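PDB 6A4D: oligoribonuclease from Colwellia psychrerythraea, which probably degrades short RNA fragments by hydrolysis, acting as an exonuclease of the RNase H-like superfamily that clears very small oligoribonucleotides. Local coordinates for residues A[6-11]-A[99-104]; A[33-38]-A[94-99]. The protein carries 1 engineered substitution. All blocks are in the same frame, centred on the assembly; numbering follows the deposited sequence.

From the N terminus, the loop 6-11 comes first and leads into strand 11-18. Its partner, 99-104, follows only after 87 intervening residues, so interaction 1 closes a long loop that binds the N-terminal extension to the loop between helix 85-99 and strand 107-109. Interaction 2 lies inside that span, sharing W99 at its boundary: it brings strand 28-36 of the central sheet against the last turns of helix 85-99. The carbonyl of W99 serves the first contact and its side chain the second. They also touch directly, L11 N lying 3.0 Å from T36 O in a probable hydrogen bond between adjacent strands. Together they fix one end of the helix to the sheet and to the N-terminal loop.

Interaction 1. Residues A[6-11]-A[99-104]; sequences GNDSNL and WVPQGK
With CG beside the backbone N and anti to the carbonyl carbon (chi1 -64°), N10 directs its carboxamide at the carbonyl of W99, and D8, turned the same way, sets its carboxylate between P101 CG, which meets OD1, and K104 NZ, which meets OD2. N10 ND2 donates to W99 O over 3.0 Å, nearly along the C=O axis, with the oxygen in the plane of the amide. G6 N reaches the same oxygen, also at 3.0 Å, but from above the carbonyl plane, so two donors grip one carbonyl from different directions. Asparagine suits position 10 because its amide can spend one N-H here and give another to M4 O, tying two loops together. The positive phi of G6 (92°) is one that glycine, having no CB to collide with the preceding carbonyl oxygen, adopts without strain.

Beyond this pair of bonds, the prolyl ring of P101 lies against the backbone of G6 and the carboxylate of D8: its CD is 3.3 Å from G6 O, and its CG meets D8 OD1 at 3.4 Å, the proline and aspartate side chains running roughly perpendicular. K104, bent twice along its chain, brings NZ to 3.4 Å from D8 OD2, a long salt bridge whose hydrogen bond is weak, on the more solvent-accessible side of the contact. V100 packs its CB 4.1 Å from N10 CB, a small branched side chain suited to the buried interior of the contact. The loop holds its own shape through a type I turn from N7 to N10 and an Asx turn in which N7 OD1 accepts from S9 N at 2.7 Å.

S9 O is bonded to R146 of the second subunit, placing the loop beside the dimer interface. H129 donates through NE2 to V100 O and is also backbone-bonded to G103. Segment 6-11 leads into strand 11-18, which pairs with strand 28-36, while 99-104 links helix 85-99 to strand 107-109.

Interaction 2. Residues A[33-38]-A[94-99]; sequences IIITDS and AFVQEW
I35 lies alongside the ring of F95, its CG1 3.6 Å from CE2 and 3.8 Å from CZ, the two side chains pointing opposite ways where they overlap. The approach to the ring is oblique. Its other branch, CG2, stands anti to the backbone N and reaches W99 CB at 3.8 Å. A beta-branched isoleucine thus touches two helix residues one turn apart, F95 and W99, with CD1 coming within 4.2 Å of V96 CG1 as well.

I33, two residues earlier and on the same face of the strand, meets the ring differently. Its CG2 lies at the edge of F95, near the ring plane, 3.9 Å from CE2, and the same methyl group touches V96 CG1 at 4.1 Å. F95 is drawn out to this double contact by its first torsion (chi1 177°), which sets CG anti to the backbone N. W99 CD1 sits over one face of the phenyl ring, offset toward the rim, the indole and phenyl planes being inclined by about 50°. The contact is purely apolar, as suits side chains that are largely buried between a strand and a helix.

Strand 33-36 and helix 94-99 run almost exactly parallel, their axes 1° apart in direction and 9.8 Å apart at closest approach, consistent with the helix-on-sheet packing of an RNase H-like alpha/beta fold. Residues alternate along the strand, so I33 and I35 face helix 85-99 while I34 and T36 turn to helix 163-180 on the other side of the sheet. V96 also rests on I12 of strand 11-18, and W99 on L43 and A44 of strand 42-50, so the end of the helix spans three neighbouring strands.

Interaction 1. Residues A[6-11]-A[99-104]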
ATOM      1  N   GLY A   6      24.677  -3.777   1.850  1.00 49.98           N
ATOM      2  CA  GLY A   6      24.850  -2.407   1.450  1.00 45.70           C
ATOM      3  C   GLY A   6      24.425  -2.115   0.032  1.00 44.27           C
ATOM      4  O   GLY A   6      24.442  -0.943  -0.382  1.00 45.83           O
ATOM      5  N   ASN A   7      24.023  -3.136  -0.719  1.00 42.69           N
ATOM      6  CA  ASN A   7      23.661  -2.941  -2.142  1.00 42.39           C
ATOM      7  C   ASN A   7      22.344  -2.189  -2.291  1.00 41.09           C
ATOM      8  O   ASN A   7      21.340  -2.566  -1.753  1.00 49.64           O
ATOM      9  CB  ASN A   7      23.517  -4.310  -2.820  1.00 51.48           C
ATOM     10  CG  ASN A   7      23.150  -4.200  -4.291  1.00 54.88           C
ATOM     11  OD1 ASN A   7      22.394  -3.320  -4.691  1.00 53.46           O
ATOM     12  ND2 ASN A   7      23.691  -5.093  -5.101  1.00 60.14           N
ATOM     13  N   ASP A   8      22.344  -1.159  -3.085  1.00 42.95           N
ATOM     14  CA  ASP A   8      21.210  -0.286  -3.240  1.00 47.14           C
ATOM     15  C   ASP A   8      19.907  -0.951  -3.740  1.00 44.82           C
ATOM     16  O   ASP A   8      18.897  -0.312  -3.712  1.00 41.37           O
ATOM     17  CB  ASP A   8      21.573   0.834  -4.227  1.00 54.88           C
ATOM     18  CG  ASP A   8      22.548   1.849  -3.635  1.00 66.95           C
ATOM     19  OD1 ASP A   8      23.444   1.438  -2.839  1.00 69.49           O
ATOM     20  OD2 ASP A   8      22.416   3.060  -3.982  1.00 71.01           O
ATOM     21  N   SER A   9      19.956  -2.174  -4.249  1.00 40.01           N
ATOM     22  CA  SER A   9      18.839  -2.777  -4.839  1.00 39.97           C
ATOM     23  C   SER A   9      18.282  -3.852  -3.905  1.00 37.43           C
ATOM     24  O   SER A   9      17.271  -4.449  -4.192  1.00 35.34           O
ATOM     25  CB  SER A   9      19.214  -3.227  -6.257  1.00 39.01           C
ATOM     26  OG  SER A   9      19.853  -4.477  -6.267  1.00 48.99           O
ATOM     27  N   ASN A  10      18.857  -4.005  -2.717  1.00 38.81           N
ATOM     28  CA  ASN A  10      18.293  -4.924  -1.736  1.00 35.72           C
ATOM     29  C   ASN A  10      16.826  -4.561  -1.286  1.00 32.21           C
ATOM     30  O   ASN A  10      16.442  -3.432  -1.187  1.00 27.75           O
ATOM     31  CB  ASN A  10      19.213  -5.049  -0.552  1.00 34.04           C
ATOM     32  CG  ASN A  10      20.564  -5.659  -0.913  1.00 41.63           C
ATOM     33  OD1 ASN A  10      20.719  -6.368  -1.944  1.00 43.56           O
ATOM     34  ND2 ASN A  10      21.548  -5.405  -0.064  1.00 42.88           N
ATOM     35  N   LEU A  11      16.041  -5.579  -1.038  1.00 31.47           N
ATOM     36  CA  LEU A  11      14.695  -5.411  -0.594  1.00 34.76           C
ATOM     37  C   LEU A  11      14.528  -5.772   0.887  1.00 32.20           C
ATOM     38  O   LEU A  11      14.984  -6.827   1.323  1.00 30.18           O
ATOM     39  CB  LEU A  11      13.797  -6.256  -1.488  1.00 29.56           C
ATOM     40  CG  LEU A  11      13.827  -5.840  -2.937  1.00 33.43           C
ATOM     41  CD1 LEU A  11      13.166  -6.966  -3.727  1.00 31.66           C
ATOM     42  CD2 LEU A  11      13.141  -4.478  -3.112  1.00 36.04           C
ATOM     43  N   TRP A  99      22.065  -3.680   6.125  1.00 49.85           N
ATOM     44  CA  TRP A  99      21.878  -4.362   4.845  1.00 40.13           C
ATOM     45  C   TRP A  99      21.503  -3.496   3.683  1.00 40.77           C
ATOM     46  O   TRP A  99      21.768  -3.916   2.519  1.00 42.21           O
ATOM     47  CB  TRP A  99      20.911  -5.509   4.998  1.00 41.37           C
ATOM     48  CG  TRP A  99      21.487  -6.550   5.789  1.00 44.36           C
ATOM     49  CD1 TRP A  99      21.421  -6.695   7.154  1.00 46.04           C
ATOM     50  CD2 TRP A  99      22.315  -7.594   5.311  1.00 47.41           C
ATOM     51  NE1 TRP A  99      22.122  -7.806   7.545  1.00 45.89           N
ATOM     52  CE2 TRP A  99      22.696  -8.372   6.435  1.00 53.93           C
ATOM     53  CE3 TRP A  99      22.782  -7.953   4.045  1.00 56.82           C
ATOM     54  CZ2 TRP A  99      23.517  -9.491   6.326  1.00 54.30           C
ATOM     55  CZ3 TRP A  99      23.608  -9.088   3.931  1.00 61.71           C
ATOM     56  CH2 TRP A  99      23.966  -9.835   5.070  1.00 60.73           C
ATOM     57  N   VAL A 100      20.882  -2.324   3.928  1.00 38.74           N
ATOM     58  CA  VAL A 100      20.499  -1.474   2.796  1.00 38.50           C
ATOM     59  C   VAL A 100      20.514   0.004   3.096  1.00 36.94           C
ATOM     60  O   VAL A 100      20.172   0.429   4.198  1.00 41.67           O
ATOM     61  CB  VAL A 100      19.154  -1.996   2.166  1.00 49.14           C
ATOM     62  CG1 VAL A 100      18.067  -2.131   3.197  1.00 50.01           C
ATOM     63  CG2 VAL A 100      18.697  -1.161   0.972  1.00 51.46           C
ATOM     64  N   PRO A 101      20.966   0.807   2.133  1.00 39.94           N
ATOM     65  CA  PRO A 101      20.982   2.260   2.365  1.00 37.82           C
ATOM     66  C   PRO A 101      19.587   2.856   2.581  1.00 44.40           C
ATOM     67  O   PRO A 101      18.623   2.317   2.050  1.00 44.98           O
ATOM     68  CB  PRO A 101      21.558   2.854   1.063  1.00 35.61           C
ATOM     69  CG  PRO A 101      22.202   1.737   0.351  1.00 41.08           C
ATOM     70  CD  PRO A 101      21.699   0.420   0.903  1.00 41.84           C
ATOM     71  N   GLN A 102      19.537   3.972   3.319  1.00 39.08           N
ATOM     72  CA  GLN A 102      18.362   4.665   3.682  1.00 39.52           C
ATOM     73  C   GLN A 102      17.632   5.125   2.413  1.00 50.12           C
ATOM     74  O   GLN A 102      18.253   5.465   1.413  1.00 48.95           O
ATOM     75  CB  GLN A 102      18.787   5.842   4.600  1.00 47.25           C
ATOM     76  CG  GLN A 102      17.708   6.709   5.260  1.00 45.43           C
ATOM     77  CD  GLN A 102      16.991   7.521   4.223  1.00 48.64           C
ATOM     78  OE1 GLN A 102      17.626   8.165   3.386  1.00 54.21           O
ATOM     79  NE2 GLN A 102      15.670   7.478   4.232  1.00 45.77           N
ATOM     80  N   GLY A 103      16.304   5.108   2.435  1.00 46.96           N
ATOM     81  CA  GLY A 103      15.523   5.645   1.336  1.00 39.75           C
ATOM     82  C   GLY A 103      15.459   4.825   0.065  1.00 37.78           C
ATOM     83  O   GLY A 103      14.914   5.307  -0.903  1.00 39.18           O
ATOM     84  N   LYS A 104      16.024   3.624   0.053  1.00 36.47           N
ATOM     85  CA  LYS A 104      16.128   2.805  -1.162  1.00 44.44           C
ATOM     86  C   LYS A 104      15.074   1.712  -1.309  1.00 39.79           C
ATOM     87  O   LYS A 104      14.445   1.610  -2.318  1.00 39.14           O
ATOM     88  CB  LYS A 104      17.466   2.087  -1.191  1.00 51.94           C
ATOM     89  CG  LYS A 104      18.654   3.007  -1.028  1.00 58.69           C
ATOM     90  CD  LYS A 104      18.713   4.125  -2.045  1.00 59.08           C
ATOM     91  CE  LYS A 104      19.044   3.613  -3.418  1.00 64.08           C
ATOM     92  NZ  LYS A 104      19.463   4.771  -4.256  1.00 69.05           N
TER

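Interaction 2. Residues A[33-38]-A[94-99]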
ATOM      1  N   ILE A  33      11.678  -9.575  10.077  1.00 35.19           N
ATOM      2  CA  ILE A  33      12.240  -8.890   8.899  1.00 37.80           C
ATOM      3  C   ILE A  33      13.146  -9.872   8.132  1.00 37.61           C
ATOM      4  O   ILE A  33      13.952 -10.580   8.732  1.00 33.99           O
ATOM      5  CB  ILE A  33      13.086  -7.633   9.260  1.00 38.12           C
ATOM      6  CG1 ILE A  33      12.325  -6.633  10.139  1.00 36.35           C
ATOM      7  CG2 ILE A  33      13.651  -6.926   8.003  1.00 40.04           C
ATOM      8  CD1 ILE A  33      13.274  -5.744  10.926  1.00 36.01           C
ATOM      9  N   ILE A  34      13.028  -9.899   6.808  1.00 42.27           N
ATOM     10  CA  ILE A  34      13.983 -10.618   5.951  1.00 39.96           C
ATOM     11  C   ILE A  34      14.490  -9.651   4.897  1.00 41.76           C
ATOM     12  O   ILE A  34      13.751  -8.851   4.350  1.00 41.20           O
ATOM     13  CB  ILE A  34      13.325 -11.863   5.345  1.00 42.55           C
ATOM     14  CG1 ILE A  34      13.120 -12.869   6.466  1.00 40.41           C
ATOM     15  CG2 ILE A  34      14.160 -12.435   4.196  1.00 46.78           C
ATOM     16  CD1 ILE A  34      12.615 -14.228   6.068  1.00 45.40           C
ATOM     17  N   ILE A  35      15.778  -9.717   4.640  1.00 43.70           N
ATOM     18  CA  ILE A  35      16.412  -8.983   3.573  1.00 39.12           C
ATOM     19  C   ILE A  35      16.687  -9.944   2.424  1.00 36.67           C
ATOM     20  O   ILE A  35      17.215 -11.020   2.662  1.00 33.54           O
ATOM     21  CB  ILE A  35      17.756  -8.441   4.052  1.00 41.27           C
ATOM     22  CG1 ILE A  35      17.563  -7.619   5.346  1.00 41.67           C
ATOM     23  CG2 ILE A  35      18.417  -7.614   2.961  1.00 41.74           C
ATOM     24  CD1 ILE A  35      17.032  -6.219   5.108  1.00 37.46           C
ATOM     25  N   THR A  36      16.329  -9.562   1.201  1.00 33.69           N
ATOM     26  CA  THR A  36      16.653 -10.343  -0.024  1.00 32.19           C
ATOM     27  C   THR A  36      17.392  -9.435  -0.932  1.00 32.25           C
ATOM     28  O   THR A  36      17.350  -8.233  -0.751  1.00 33.24           O
ATOM     29  CB  THR A  36      15.445 -10.794  -0.839  1.00 33.24           C
ATOM     30  OG1 THR A  36      14.777  -9.657  -1.359  1.00 30.61           O
ATOM     31  CG2 THR A  36      14.487 -11.583  -0.063  1.00 33.33           C
ATOM     32  N   ASP A  37      18.076  -9.986  -1.931  1.00 32.08           N
ATOM     33  CA  ASP A  37      18.610  -9.123  -2.994  1.00 38.64           C
ATOM     34  C   ASP A  37      17.471  -8.817  -3.971  1.00 37.22           C
ATOM     35  O   ASP A  37      16.322  -9.321  -3.840  1.00 34.16           O
ATOM     36  CB  ASP A  37      19.807  -9.779  -3.732  1.00 47.17           C
ATOM     37  CG  ASP A  37      19.460 -11.115  -4.408  1.00 54.23           C
ATOM     38  OD1 ASP A  37      18.239 -11.398  -4.654  1.00 53.42           O
ATOM     39  OD2 ASP A  37      20.416 -11.893  -4.694  1.00 55.73           O
ATOM     40  N   SER A  38      17.786  -8.050  -4.995  1.00 39.24           N
ATOM     41  CA  SER A  38      16.760  -7.682  -5.969  1.00 42.10           C
ATOM     42  C   SER A  38      16.244  -8.887  -6.767  1.00 42.55           C
ATOM     43  O   SER A  38      15.188  -8.794  -7.389  1.00 41.95           O
ATOM     44  CB  SER A  38      17.274  -6.600  -6.894  1.00 41.04           C
ATOM     45  OG  SER A  38      18.277  -7.145  -7.698  1.00 39.91           O
ATOM     46  N   ALA A  94      18.716  -0.885  13.315  1.00 50.47           N
ATOM     47  CA  ALA A  94      20.148  -1.240  13.203  1.00 45.14           C
ATOM     48  C   ALA A  94      20.359  -2.373  12.217  1.00 44.84           C
ATOM     49  O   ALA A  94      21.284  -2.326  11.433  1.00 49.61           O
ATOM     50  CB  ALA A  94      20.702  -1.639  14.554  1.00 42.02           C
ATOM     51  N   PHE A  95      19.507  -3.384  12.263  1.00 41.51           N
ATOM     52  CA  PHE A  95      19.558  -4.479  11.304  1.00 41.39           C
ATOM     53  C   PHE A  95      19.396  -4.062   9.843  1.00 48.26           C
ATOM     54  O   PHE A  95      20.202  -4.456   9.004  1.00 42.78           O
ATOM     55  CB  PHE A  95      18.511  -5.507  11.631  1.00 42.95           C
ATOM     56  CG  PHE A  95      18.447  -6.633  10.664  1.00 44.89           C
ATOM     57  CD1 PHE A  95      19.459  -7.589  10.630  1.00 47.02           C
ATOM     58  CD2 PHE A  95      17.360  -6.770   9.788  1.00 48.45           C
ATOM     59  CE1 PHE A  95      19.397  -8.662   9.757  1.00 46.11           C
ATOM     60  CE2 PHE A  95      17.289  -7.841   8.890  1.00 48.23           C
ATOM     61  CZ  PHE A  95      18.297  -8.796   8.886  1.00 50.90           C
ATOM     62  N   VAL A  96      18.381  -3.248   9.534  1.00 40.89           N
ATOM     63  CA  VAL A  96      18.177  -2.897   8.153  1.00 40.62           C
ATOM     64  C   VAL A  96      19.250  -1.922   7.700  1.00 42.33           C
ATOM     65  O   VAL A  96      19.546  -1.873   6.512  1.00 42.22           O
ATOM     66  CB  VAL A  96      16.766  -2.336   7.843  1.00 39.77           C
ATOM     67  CG1 VAL A  96      15.753  -3.457   7.989  1.00 39.81           C
ATOM     68  CG2 VAL A  96      16.416  -1.118   8.717  1.00 40.60           C
ATOM     69  N   GLN A  97      19.801  -1.123   8.621  1.00 43.01           N
ATOM     70  CA  GLN A  97      20.832  -0.151   8.237  1.00 41.09           C
ATOM     71  C   GLN A  97      22.121  -0.839   7.805  1.00 40.25           C
ATOM     72  O   GLN A  97      22.881  -0.286   7.028  1.00 45.23           O
ATOM     73  CB  GLN A  97      21.165   0.795   9.376  1.00 36.49           C
ATOM     74  CG  GLN A  97      20.283   1.970   9.440  1.00 32.78           C
ATOM     75  CD  GLN A  97      20.366   2.608  10.764  1.00 34.63           C
ATOM     76  OE1 GLN A  97      20.833   1.997  11.707  1.00 34.11           O
ATOM     77  NE2 GLN A  97      19.943   3.847  10.847  1.00 35.55           N
ATOM     78  N   GLU A  98      22.349  -1.998   8.385  1.00 43.05           N
ATOM     79  CA  GLU A  98      23.419  -2.873   8.011  1.00 49.70           C
ATOM     80  C   GLU A  98      23.285  -3.387   6.588  1.00 50.51           C
ATOM     81  O   GLU A  98      24.277  -3.547   5.932  1.00 53.47           O
ATOM     82  CB  GLU A  98      23.483  -4.068   8.970  1.00 50.41           C
ATOM     83  CG  GLU A  98      24.579  -5.093   8.655  1.00 63.55           C
ATOM     84  CD  GLU A  98      25.047  -5.875   9.899  1.00 73.27           C
ATOM     85  OE1 GLU A  98      24.887  -7.120   9.951  1.00 77.99           O
ATOM     86  OE2 GLU A  98      25.576  -5.248  10.847  1.00 82.37           O
ATOM     87  N   TRP A  99      22.065  -3.680   6.125  1.00 49.85           N
ATOM     88  CA  TRP A  99      21.878  -4.362   4.845  1.00 40.13           C
ATOM     89  C   TRP A  99      21.503  -3.496   3.683  1.00 40.77           C
ATOM     90  O   TRP A  99      21.768  -3.916   2.519  1.00 42.21           O
ATOM     91  CB  TRP A  99      20.911  -5.509   4.998  1.00 41.37           C
ATOM     92  CG  TRP A  99      21.487  -6.550   5.789  1.00 44.36           C
ATOM     93  CD1 TRP A  99      21.421  -6.695   7.154  1.00 46.04           C
ATOM     94  CD2 TRP A  99      22.315  -7.594   5.311  1.00 47.41           C
ATOM     95  NE1 TRP A  99      22.122  -7.806   7.545  1.00 45.89           N
ATOM     96  CE2 TRP A  99      22.696  -8.372   6.435  1.00 53.93           C
ATOM     97  CE3 TRP A  99      22.782  -7.953   4.045  1.00 56.82           C
ATOM     98  CZ2 TRP A  99      23.517  -9.491   6.326  1.00 54.30           C
ATOM     99  CZ3 TRP A  99      23.608  -9.088   3.931  1.00 61.71           C
ATOM    100  CH2 TRP A  99      23.966  -9.835   5.070  1.00 60.73           C
TER